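Local coordinates for putative branched-chain amino acid ABC transporter (Chromobacterium violaceum, PDB 4PYR), which binds glutathione and, as a periplasmic-binding-protein-like member of the LppC lipoprotein family, may act as an enzyme regulator, at residues K140-A143 with D144-A148. Residues are numbered along the deposited sequence; the frame is centred on the assembly and turned at random.
Sequences KAFA and DEWRA
The rings of F142 and W146, one helical turn apart, lie with their planes only 6° from parallel but offset so far that little of one ring covers the other, the centroid of the phenyl ring and that of the six-membered indole ring being 6.0 Å apart. Contact is made obliquely, where F142 CE1 and CZ both meet W146 CE3 at 4.0 Å. Both side chains carry CG anti to the backbone N (chi1 -177° and -171°), which sends them side by side in the same direction off the helix. Around this pair, F142 packs on M117 and L127, while W146 rests on P125 and V154 and forms a cation-pi contact with R118. The residues belong to helix 133-150, the crossover of a beta-alpha-beta unit between parallel strands 125-129 and 155-158, and its buried side packs on strand 125-129 and helix 106-119. At the exposed side K140 bends at chi2 and reaches obliquely across to D144, whose OD1 receives K140 NZ on its syn lone pair, at 3.1 Å, in a salt bridge, with a weak bond from NZ to OD2. The i to i+4 backbone bonds of the helix join the same residues, W146 N to F142 O at 2.9 Å among them. E145 OE2 pairs in a salt bridge with R115 of helix 106-119.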
loop_
_atom_site.group_PDB
_atom_site.type_symbol
_atom_site.label_atom_id
_atom_site.label_comp_id
_atom_site.label_asym_id
_atom_site.label_seq_id
_atom_site.Cartn_x
_atom_site.Cartn_y
_atom_site.Cartn_z
ATOM N N LYS A 140 9.224 1.296 -13.701
ATOM C CA LYS A 140 8.752 2.512 -14.428
ATOM C C LYS A 140 8.484 3.658 -13.454
ATOM O O LYS A 140 8.932 4.806 -13.682
ATOM C CB LYS A 140 7.503 2.155 -15.261
ATOM C CG LYS A 140 6.747 3.339 -15.869
ATOM C CD LYS A 140 7.583 4.068 -16.890
ATOM C CE LYS A 140 6.667 4.936 -17.745
ATOM N NZ LYS A 140 7.267 6.129 -18.429
ATOM N N ALA A 141 7.758 3.356 -12.372
ATOM C CA ALA A 141 7.423 4.375 -11.407
ATOM C C ALA A 141 8.661 4.953 -10.740
ATOM O O ALA A 141 8.751 6.147 -10.521
ATOM C CB ALA A 141 6.430 3.829 -10.404
ATOM N N PHE A 142 9.635 4.071 -10.383
ATOM C CA PHE A 142 10.886 4.564 -9.841
ATOM C C PHE A 142 11.606 5.510 -10.833
ATOM O O PHE A 142 12.071 6.598 -10.487
ATOM C CB PHE A 142 11.783 3.375 -9.429
ATOM C CG PHE A 142 13.070 3.799 -8.803
ATOM C CD1 PHE A 142 14.110 4.313 -9.566
ATOM C CD2 PHE A 142 13.243 3.708 -7.436
ATOM C CE1 PHE A 142 15.269 4.760 -8.973
ATOM C CE2 PHE A 142 14.406 4.149 -6.849
ATOM C CZ PHE A 142 15.441 4.638 -7.599
ATOM N N ALA A 143 11.752 5.032 -12.050
ATOM C CA ALA A 143 12.502 5.722 -13.060
ATOM C C ALA A 143 11.855 7.079 -13.364
ATOM O O ALA A 143 12.555 8.072 -13.499
ATOM C CB ALA A 143 12.551 4.876 -14.296
ATOM N N ASP A 144 10.542 7.100 -13.418
ATOM C CA ASP A 144 9.853 8.389 -13.696
ATOM C C ASP A 144 10.113 9.397 -12.581
ATOM O O ASP A 144 10.311 10.624 -12.845
ATOM C CB ASP A 144 8.359 8.169 -13.867
ATOM C CG ASP A 144 7.993 7.585 -15.236
ATOM O OD1 ASP A 144 8.861 7.503 -16.136
ATOM O OD2 ASP A 144 6.840 7.163 -15.426
ATOM N N GLU A 145 10.003 8.933 -11.336
ATOM C CA GLU A 145 10.240 9.791 -10.197
ATOM C C GLU A 145 11.683 10.292 -10.137
ATOM O O GLU A 145 11.936 11.457 -9.885
ATOM C CB GLU A 145 9.858 9.082 -8.901
ATOM C CG GLU A 145 9.886 10.010 -7.685
ATOM C CD GLU A 145 8.780 11.070 -7.679
ATOM O OE1 GLU A 145 7.685 10.940 -8.290
ATOM O OE2 GLU A 145 8.995 12.046 -6.950
ATOM N N TRP A 146 12.644 9.401 -10.376
ATOM C CA TRP A 146 14.055 9.781 -10.381
ATOM C C TRP A 146 14.299 10.889 -11.415
ATOM O O TRP A 146 14.955 11.886 -11.136
ATOM C CB TRP A 146 14.973 8.520 -10.734
ATOM C CG TRP A 146 16.401 8.860 -10.515
ATOM C CD1 TRP A 146 17.290 9.347 -11.423
ATOM C CD2 TRP A 146 17.079 8.820 -9.268
ATOM N NE1 TRP A 146 18.485 9.626 -10.812
ATOM C CE2 TRP A 146 18.388 9.286 -9.489
ATOM C CE3 TRP A 146 16.705 8.412 -7.975
ATOM C CZ2 TRP A 146 19.323 9.412 -8.456
ATOM C CZ3 TRP A 146 17.610 8.521 -6.983
ATOM C CH2 TRP A 146 18.915 9.026 -7.221
ATOM N N ARG A 147 13.798 10.671 -12.620
ATOM C CA ARG A 147 13.957 11.682 -13.687
ATOM C C ARG A 147 13.356 13.052 -13.281
ATOM O O ARG A 147 13.983 14.097 -13.513
ATOM C CB ARG A 147 13.372 11.196 -15.041
ATOM C CG ARG A 147 13.761 12.075 -16.243
ATOM C CD ARG A 147 12.812 11.852 -17.406
ATOM N NE ARG A 147 12.972 10.494 -17.986
ATOM C CZ ARG A 147 13.782 10.188 -19.015
ATOM N NH1 ARG A 147 14.520 11.131 -19.578
ATOM N NH2 ARG A 147 13.867 8.957 -19.477
ATOM N N ALA A 148 12.168 13.016 -12.672
ATOM C CA ALA A 148 11.481 14.226 -12.233
ATOM C C ALA A 148 12.346 15.009 -11.238
ATOM O O ALA A 148 12.460 16.208 -11.316
ATOM C CB ALA A 148 10.107 13.890 -11.610
#